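Local coordinates for trehalose synthase regulatory protein (Candida albicans, PDB 5HUS) that is probably a regulatory subunit of the fungal trehalose synthase complex, with a C-terminal domain related to HAD-type trehalose-phosphatases, at residues I84-K87 / R88-Q91; D115-E118 / L119-W122; T253-D256 / E257-E261. All coordinates share one frame; numbering follows the deposited sequence.

Overall arrangement
Interactions 1, 2 and 3 follow one another along the chain without interleaving, and each is local: a helix end at 84-91, and helix starts at 115-122 and 253-261. Their centres form a nearly equilateral triangle, with about 28 Å between interactions 1 and 2, 27 Å between 1 and 3 and 25 Å between 2 and 3, and none touches another. Interactions 1 and 3 flank the large mixed sheet of the HAD-like core, on helices 79-86 and 254-265. Interaction 2 opens helix 116-136, which leads into the four-stranded antiparallel sheet, an arrangement consistent with the cap domain of trehalose-phosphatases. The three are thus separate features of helix ends, two by the core sheet and one in the probable cap.

Interaction 1: I84-K87 / R88-Q91; sequences IMFK and RYPQ
F86 and Y89 meet through both backbone and ring. The hydrogen bond runs from Y89 N to F86 O at 2.8 Å with an N-H...O angle of 155°, but the donor stands well above the carbonyl plane. Water adds a second polar link one step earlier: it donates to M85 O at 2.8 Å and accepts from R88 N at 3.0 Å, and so joins the last turn of the helix to the bend. The bond from Y89 N closes a type I beta turn over F86-Y89, through which helix 79-86 gives way to the loop before strand 93-96.

Round the rings, F86 CD1 comes within 4.2 Å of Y89 CD2, the two side chains crossing at about a right angle. The edge of the Y89 ring meets M85 O, at 4.0 Å from CD2, while R88 CB lies over the centre of one ring face. Y89 also packs on helix 53-59, and F86 on I29.

K87 and R88 run side by side. A chi1 of 63° puts K87 CG between its backbone N and carbonyl carbon, 3.9 Å from R88 CG; K87 NZ and R88 NE remain 5.8 Å apart.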
loop_
_atom_site.group_PDB
_atom_site.type_symbol
_atom_site.label_atom_id
_atom_site.label_comp_id
_atom_site.label_asym_id
_atom_site.label_seq_id
_atom_site.Cartn_x
_atom_site.Cartn_y
_atom_site.Cartn_z
ATOM N N ILE A 84 -14.823 -7.998 -4.832
ATOM C CA ILE A 84 -15.245 -8.557 -6.122
ATOM C C ILE A 84 -14.082 -9.274 -6.803
ATOM O O ILE A 84 -14.228 -10.398 -7.303
ATOM C CB ILE A 84 -15.812 -7.459 -7.052
ATOM C CG1 ILE A 84 -17.210 -7.045 -6.582
ATOM C CG2 ILE A 84 -15.836 -7.942 -8.497
ATOM C CD1 ILE A 84 -17.749 -5.804 -7.260
ATOM N N MET A 85 -12.911 -8.644 -6.798
ATOM C CA MET A 85 -11.742 -9.206 -7.456
ATOM C C MET A 85 -11.265 -10.515 -6.856
ATOM O O MET A 85 -10.887 -11.434 -7.589
ATOM C CB MET A 85 -10.588 -8.210 -7.433
ATOM C CG MET A 85 -10.723 -7.066 -8.414
ATOM S SD MET A 85 -9.343 -5.927 -8.195
ATOM C CE MET A 85 -9.393 -5.027 -9.742
ATOM N N PHE A 86 -11.274 -10.606 -5.530
ATOM C CA PHE A 86 -10.589 -11.713 -4.864
ATOM C C PHE A 86 -11.524 -12.639 -4.092
ATOM O O PHE A 86 -11.068 -13.423 -3.263
ATOM C CB PHE A 86 -9.501 -11.157 -3.931
ATOM C CG PHE A 86 -8.328 -10.581 -4.670
ATOM C CD1 PHE A 86 -7.296 -11.397 -5.096
ATOM C CD2 PHE A 86 -8.275 -9.229 -4.976
ATOM C CE1 PHE A 86 -6.228 -10.876 -5.796
ATOM C CE2 PHE A 86 -7.207 -8.703 -5.673
ATOM C CZ PHE A 86 -6.183 -9.526 -6.086
ATOM N N LYS A 87 -12.820 -12.567 -4.391
ATOM C CA LYS A 87 -13.820 -13.388 -3.707
ATOM C C LYS A 87 -13.493 -14.880 -3.783
ATOM O O LYS A 87 -13.736 -15.619 -2.831
ATOM C CB LYS A 87 -15.221 -13.132 -4.285
ATOM C CG LYS A 87 -15.403 -13.507 -5.752
ATOM C CD LYS A 87 -16.859 -13.316 -6.197
ATOM C CE LYS A 87 -17.067 -13.739 -7.650
ATOM N NZ LYS A 87 -18.459 -13.485 -8.140
ATOM N N ARG A 88 -12.923 -15.308 -4.903
ATOM C CA ARG A 88 -12.598 -16.714 -5.114
ATOM C C ARG A 88 -11.202 -17.054 -4.605
ATOM O O ARG A 88 -10.770 -18.206 -4.673
ATOM C CB ARG A 88 -12.715 -17.077 -6.597
ATOM C CG ARG A 88 -14.108 -16.863 -7.163
ATOM C CD ARG A 88 -14.308 -17.585 -8.483
ATOM N NE ARG A 88 -15.449 -18.492 -8.419
ATOM C CZ ARG A 88 -15.407 -19.777 -8.756
ATOM N NH1 ARG A 88 -14.277 -20.314 -9.196
ATOM N NH2 ARG A 88 -16.497 -20.526 -8.659
ATOM N N TYR A 89 -10.497 -16.053 -4.086
ATOM C CA TYR A 89 -9.109 -16.253 -3.681
ATOM C C TYR A 89 -8.832 -15.831 -2.237
ATOM O O TYR A 89 -8.116 -14.860 -1.995
ATOM C CB TYR A 89 -8.179 -15.494 -4.625
ATOM C CG TYR A 89 -8.413 -15.798 -6.088
ATOM C CD1 TYR A 89 -8.184 -17.070 -6.596
ATOM C CD2 TYR A 89 -8.851 -14.813 -6.960
ATOM C CE1 TYR A 89 -8.392 -17.355 -7.931
ATOM C CE2 TYR A 89 -9.064 -15.088 -8.302
ATOM C CZ TYR A 89 -8.829 -16.359 -8.780
ATOM O OH TYR A 89 -9.039 -16.638 -10.110
ATOM N N PRO A 90 -9.380 -16.578 -1.266
ATOM C CA PRO A 90 -9.186 -16.195 0.133
ATOM C C PRO A 90 -7.751 -16.392 0.622
ATOM O O PRO A 90 -7.453 -15.957 1.736
ATOM C CB PRO A 90 -10.152 -17.122 0.882
ATOM C CG PRO A 90 -10.251 -18.324 0.010
ATOM C CD PRO A 90 -10.204 -17.793 -1.397
ATOM N N GLN A 91 -6.883 -17.015 -0.179
ATOM C CA GLN A 91 -5.491 -17.239 0.233
ATOM C C GLN A 91 -4.706 -15.941 0.354
ATOM O O GLN A 91 -3.669 -15.903 1.008
ATOM C CB GLN A 91 -4.737 -18.147 -0.746
ATOM C CG GLN A 91 -5.489 -19.342 -1.284
ATOM C CD GLN A 91 -6.286 -18.992 -2.516
ATOM O OE1 GLN A 91 -7.340 -18.396 -2.413
ATOM N NE2 GLN A 91 -5.778 -19.358 -3.689
HETATM O O HOH W 1 -12.426 -13.786 -7.395
#

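Interaction 2: D115-E118 / L119-W122; sequences DKDE and LNSW
The indole of W122 takes two parts of E118 over a face. E118 O lies 3.3 Å above the ring plane, displaced toward the rim, and E118 CB forms a CH-pi contact 4.0 Å from the centroid of the six-membered ring, 28° off its normal. Further out, E118 OE1 approaches W122 CZ3 to 3.3 Å. The glutamate chain is extended beyond CG (chi2 -175°) and runs alongside the indole in the same direction, its carboxylate plane turned 35° from the ring. OE1 also has a long, weak ion pair with K197, and W122 packs against N182.

Backbone bonds tie the two segments one turn apart. W122 N donates to E118 O at 2.9 Å, nearly on the line of that carbonyl, so the oxygen over the indole face is also a helical acceptor. L119 N to D115 O and N120 N to K116 O are further i to i+4 bonds. L119 CG rests 3.3 Å from D115 O, and its side chain packs on A114 and A147.

Around the polar rim, one water donates to D117 OD1 and accepts from N120 ND2, bridging side chains three residues apart. Another water donates to D117 O and is hydrogen-bonded to S121 OG at 2.8 Å. D115 closes the open end: its OD2 accepts from E118 N at 3.0 Å, met on the anti side of the carboxylate. This is an aspartate N-cap, and it starts helix 116-136 at the protein surface.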
loop_
_atom_site.group_PDB
_atom_site.type_symbol
_atom_site.label_atom_id
_atom_site.label_comp_id
_atom_site.label_asym_id
_atom_site.label_seq_id
_atom_site.Cartn_x
_atom_site.Cartn_y
_atom_site.Cartn_z
ATOM N N ASP A 115 -10.658 5.496 11.397
ATOM C CA ASP A 115 -11.682 5.764 12.399
ATOM C C ASP A 115 -12.930 6.331 11.736
ATOM O O ASP A 115 -12.854 7.336 11.037
ATOM C CB ASP A 115 -11.162 6.744 13.454
ATOM C CG ASP A 115 -12.171 6.999 14.535
ATOM O OD1 ASP A 115 -12.301 6.133 15.426
ATOM O OD2 ASP A 115 -12.851 8.047 14.480
ATOM N N LYS A 116 -14.078 5.695 11.953
ATOM C CA LYS A 116 -15.284 6.084 11.238
ATOM C C LYS A 116 -15.750 7.488 11.620
ATOM O O LYS A 116 -16.291 8.206 10.780
ATOM C CB LYS A 116 -16.410 5.079 11.474
ATOM C CG LYS A 116 -17.557 5.237 10.483
ATOM C CD LYS A 116 -18.612 4.156 10.639
ATOM C CE LYS A 116 -19.274 3.844 9.303
ATOM N NZ LYS A 116 -19.598 5.076 8.528
ATOM N N ASP A 117 -15.535 7.883 12.875
ATOM C CA ASP A 117 -15.891 9.237 13.300
ATOM C C ASP A 117 -15.023 10.274 12.587
ATOM O O ASP A 117 -15.506 11.337 12.196
ATOM C CB ASP A 117 -15.763 9.393 14.820
ATOM C CG ASP A 117 -16.944 8.798 15.571
ATOM O OD1 ASP A 117 -18.014 8.602 14.953
ATOM O OD2 ASP A 117 -16.806 8.533 16.782
ATOM N N GLU A 118 -13.745 9.963 12.410
ATOM C CA GLU A 118 -12.873 10.813 11.604
ATOM C C GLU A 118 -13.375 10.901 10.165
ATOM O O GLU A 118 -13.464 11.989 9.593
ATOM C CB GLU A 118 -11.434 10.292 11.631
ATOM C CG GLU A 118 -10.748 10.430 12.992
ATOM C CD GLU A 118 -9.287 10.027 12.959
ATOM O OE1 GLU A 118 -8.763 9.747 11.859
ATOM O OE2 GLU A 118 -8.657 9.981 14.036
ATOM N N LEU A 119 -13.702 9.752 9.579
ATOM C CA LEU A 119 -14.226 9.713 8.215
ATOM C C LEU A 119 -15.505 10.526 8.071
ATOM O O LEU A 119 -15.631 11.340 7.157
ATOM C CB LEU A 119 -14.493 8.273 7.777
ATOM C CG LEU A 119 -13.273 7.354 7.714
ATOM C CD1 LEU A 119 -13.676 5.999 7.162
ATOM C CD2 LEU A 119 -12.174 7.978 6.867
ATOM N N ASN A 120 -16.458 10.294 8.969
ATOM C CA ASN A 120 -17.717 11.031 8.940
ATOM C C ASN A 120 -17.509 12.536 9.045
ATOM O O ASN A 120 -18.250 13.315 8.439
ATOM C CB ASN A 120 -18.643 10.565 10.066
ATOM C CG ASN A 120 -19.194 9.175 9.832
ATOM O OD1 ASN A 120 -19.144 8.654 8.718
ATOM N ND2 ASN A 120 -19.738 8.571 10.882
ATOM N N SER A 121 -16.493 12.940 9.801
ATOM C CA SER A 121 -16.241 14.359 10.042
ATOM C C SER A 121 -15.476 15.060 8.918
ATOM O O SER A 121 -15.790 16.198 8.577
ATOM C CB SER A 121 -15.479 14.551 11.354
ATOM O OG SER A 121 -16.315 14.300 12.468
ATOM N N TRP A 122 -14.481 14.389 8.340
ATOM C CA TRP A 122 -13.566 15.064 7.415
ATOM C C TRP A 122 -13.808 14.769 5.938
ATOM O O TRP A 122 -13.623 15.650 5.100
ATOM C CB TRP A 122 -12.126 14.705 7.754
ATOM C CG TRP A 122 -11.751 15.039 9.153
ATOM C CD1 TRP A 122 -12.266 16.040 9.928
ATOM C CD2 TRP A 122 -10.789 14.359 9.964
ATOM N NE1 TRP A 122 -11.675 16.028 11.169
ATOM C CE2 TRP A 122 -10.766 15.006 11.218
ATOM C CE3 TRP A 122 -9.940 13.269 9.752
ATOM C CZ2 TRP A 122 -9.926 14.596 12.254
ATOM C CZ3 TRP A 122 -9.104 12.866 10.783
ATOM C CH2 TRP A 122 -9.104 13.528 12.016
HETATM O O HOH W 2 -19.722 10.234 13.477
HETATM O O HOH W 3 -17.869 12.155 13.271
#

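Interaction 3: T253-D256 / E257-E261; sequences TSID and EANYE
A threonine N-cap begins helix 254-265, and T253 accepts from two N-H groups of the first turn: its O takes E257 N at 3.0 Å, and its OG1 takes D256 N at 3.1 Å with a nearly straight N-H...O angle of 165°. The same hydroxyl donates to D256 OD2 at 2.8 Å, reaching it from above the carboxylate plane, so OG1 is fixed as donor and acceptor at once and links the D256 carboxylate to the cap. E257 CG lies 3.3 Å from T253 O, packing the glutamate against the carbonyl that its own N-H uses.

D256 also meets Y260. Y260 N donates to D256 O at 2.8 Å, and that oxygen also stands 3.2 Å above one face of the tyrosine ring, toward its rim. Y260 CG is anti to its own carbonyl carbon (chi1 -65°), which swings the ring back against the preceding turn and sets CE2 3.8 Å from D256 CB. The carboxyl carbon of E257 lies at the edge of this ring, in its plane. On another side of the helix, I255 and N259 run side by side, CG2 of I255 being 4.1 Å from ND2 of N259.

Polar ends find partners beyond the turn: Y248 OH bonds D256 OD1 and N259 ND2, G251 O bonds Y260 OH, and T288 and A289 hold the E257 carboxylate. The helix is the crossover of a beta-alpha-beta unit between parallel strands 243-250 and 272-278, with I255, A258 and N259 packed against helix 200-213.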
loop_
_atom_site.group_PDB
_atom_site.type_symbol
_atom_site.label_atom_id
_atom_site.label_comp_id
_atom_site.label_asym_id
_atom_site.label_seq_id
_atom_site.Cartn_x
_atom_site.Cartn_y
_atom_site.Cartn_z
ATOM N N THR A 253 7.193 5.389 -5.752
ATOM C CA THR A 253 6.374 6.522 -5.351
ATOM C C THR A 253 6.806 6.942 -3.955
ATOM O O THR A 253 7.521 6.200 -3.288
ATOM C CB THR A 253 4.871 6.189 -5.347
ATOM O OG1 THR A 253 4.601 5.192 -4.354
ATOM C CG2 THR A 253 4.429 5.676 -6.709
ATOM N N SER A 254 6.369 8.119 -3.517
ATOM C CA SER A 254 6.711 8.614 -2.184
ATOM C C SER A 254 6.181 7.684 -1.102
ATOM O O SER A 254 6.810 7.494 -0.057
ATOM C CB SER A 254 6.156 10.026 -1.975
ATOM O OG SER A 254 6.747 10.937 -2.880
ATOM N N ILE A 255 5.014 7.108 -1.361
ATOM C CA ILE A 255 4.383 6.208 -0.408
ATOM C C ILE A 255 5.134 4.882 -0.346
ATOM O O ILE A 255 5.340 4.337 0.736
ATOM C CB ILE A 255 2.902 5.981 -0.759
ATOM C CG1 ILE A 255 2.102 7.233 -0.390
ATOM C CG2 ILE A 255 2.351 4.760 -0.037
ATOM C CD1 ILE A 255 0.605 7.064 -0.475
ATOM N N ASP A 256 5.554 4.371 -1.502
ATOM C CA ASP A 256 6.413 3.194 -1.531
ATOM C C ASP A 256 7.674 3.437 -0.715
ATOM O O ASP A 256 8.118 2.568 0.037
ATOM C CB ASP A 256 6.793 2.828 -2.967
ATOM C CG ASP A 256 5.664 2.152 -3.712
ATOM O OD1 ASP A 256 5.066 1.217 -3.148
ATOM O OD2 ASP A 256 5.376 2.563 -4.855
ATOM N N GLU A 257 8.239 4.630 -0.862
ATOM C CA GLU A 257 9.496 4.963 -0.208
ATOM C C GLU A 257 9.366 4.911 1.304
ATOM O O GLU A 257 10.262 4.405 1.977
ATOM C CB GLU A 257 9.989 6.341 -0.649
ATOM C CG GLU A 257 10.553 6.344 -2.061
ATOM C CD GLU A 257 11.600 5.268 -2.268
ATOM O OE1 GLU A 257 12.462 5.098 -1.377
ATOM O OE2 GLU A 257 11.558 4.588 -3.318
ATOM N N ALA A 258 8.250 5.421 1.827
ATOM C CA ALA A 258 7.998 5.359 3.261
ATOM C C ALA A 258 7.901 3.907 3.709
ATOM O O ALA A 258 8.401 3.548 4.774
ATOM C CB ALA A 258 6.737 6.117 3.629
ATOM N N ASN A 259 7.259 3.075 2.895
ATOM C CA ASN A 259 7.169 1.651 3.205
ATOM C C ASN A 259 8.527 0.950 3.146
ATOM O O ASN A 259 8.818 0.104 3.990
ATOM C CB ASN A 259 6.171 0.964 2.267
ATOM C CG ASN A 259 4.742 1.428 2.497
ATOM O OD1 ASN A 259 4.405 1.914 3.576
ATOM N ND2 ASN A 259 3.893 1.282 1.483
ATOM N N TYR A 260 9.356 1.284 2.156
ATOM C CA TYR A 260 10.688 0.671 2.067
ATOM C C TYR A 260 11.501 1.001 3.310
ATOM O O TYR A 260 12.109 0.128 3.923
ATOM C CB TYR A 260 11.463 1.145 0.829
ATOM C CG TYR A 260 10.868 0.736 -0.492
ATOM C CD1 TYR A 260 10.387 -0.549 -0.699
ATOM C CD2 TYR A 260 10.781 1.646 -1.534
ATOM C CE1 TYR A 260 9.840 -0.916 -1.925
ATOM C CE2 TYR A 260 10.234 1.296 -2.748
ATOM C CZ TYR A 260 9.763 0.021 -2.939
ATOM O OH TYR A 260 9.216 -0.309 -4.153
ATOM N N GLU A 261 11.515 2.275 3.669
ATOM C CA GLU A 261 12.274 2.711 4.835
ATOM C C GLU A 261 11.785 2.025 6.109
ATOM O O GLU A 261 12.591 1.629 6.956
ATOM C CB GLU A 261 12.197 4.231 4.969
ATOM C CG GLU A 261 12.924 4.970 3.856
ATOM C CD GLU A 261 12.742 6.475 3.936
ATOM O OE1 GLU A 261 12.302 6.963 4.992
ATOM O OE2 GLU A 261 13.038 7.168 2.939
#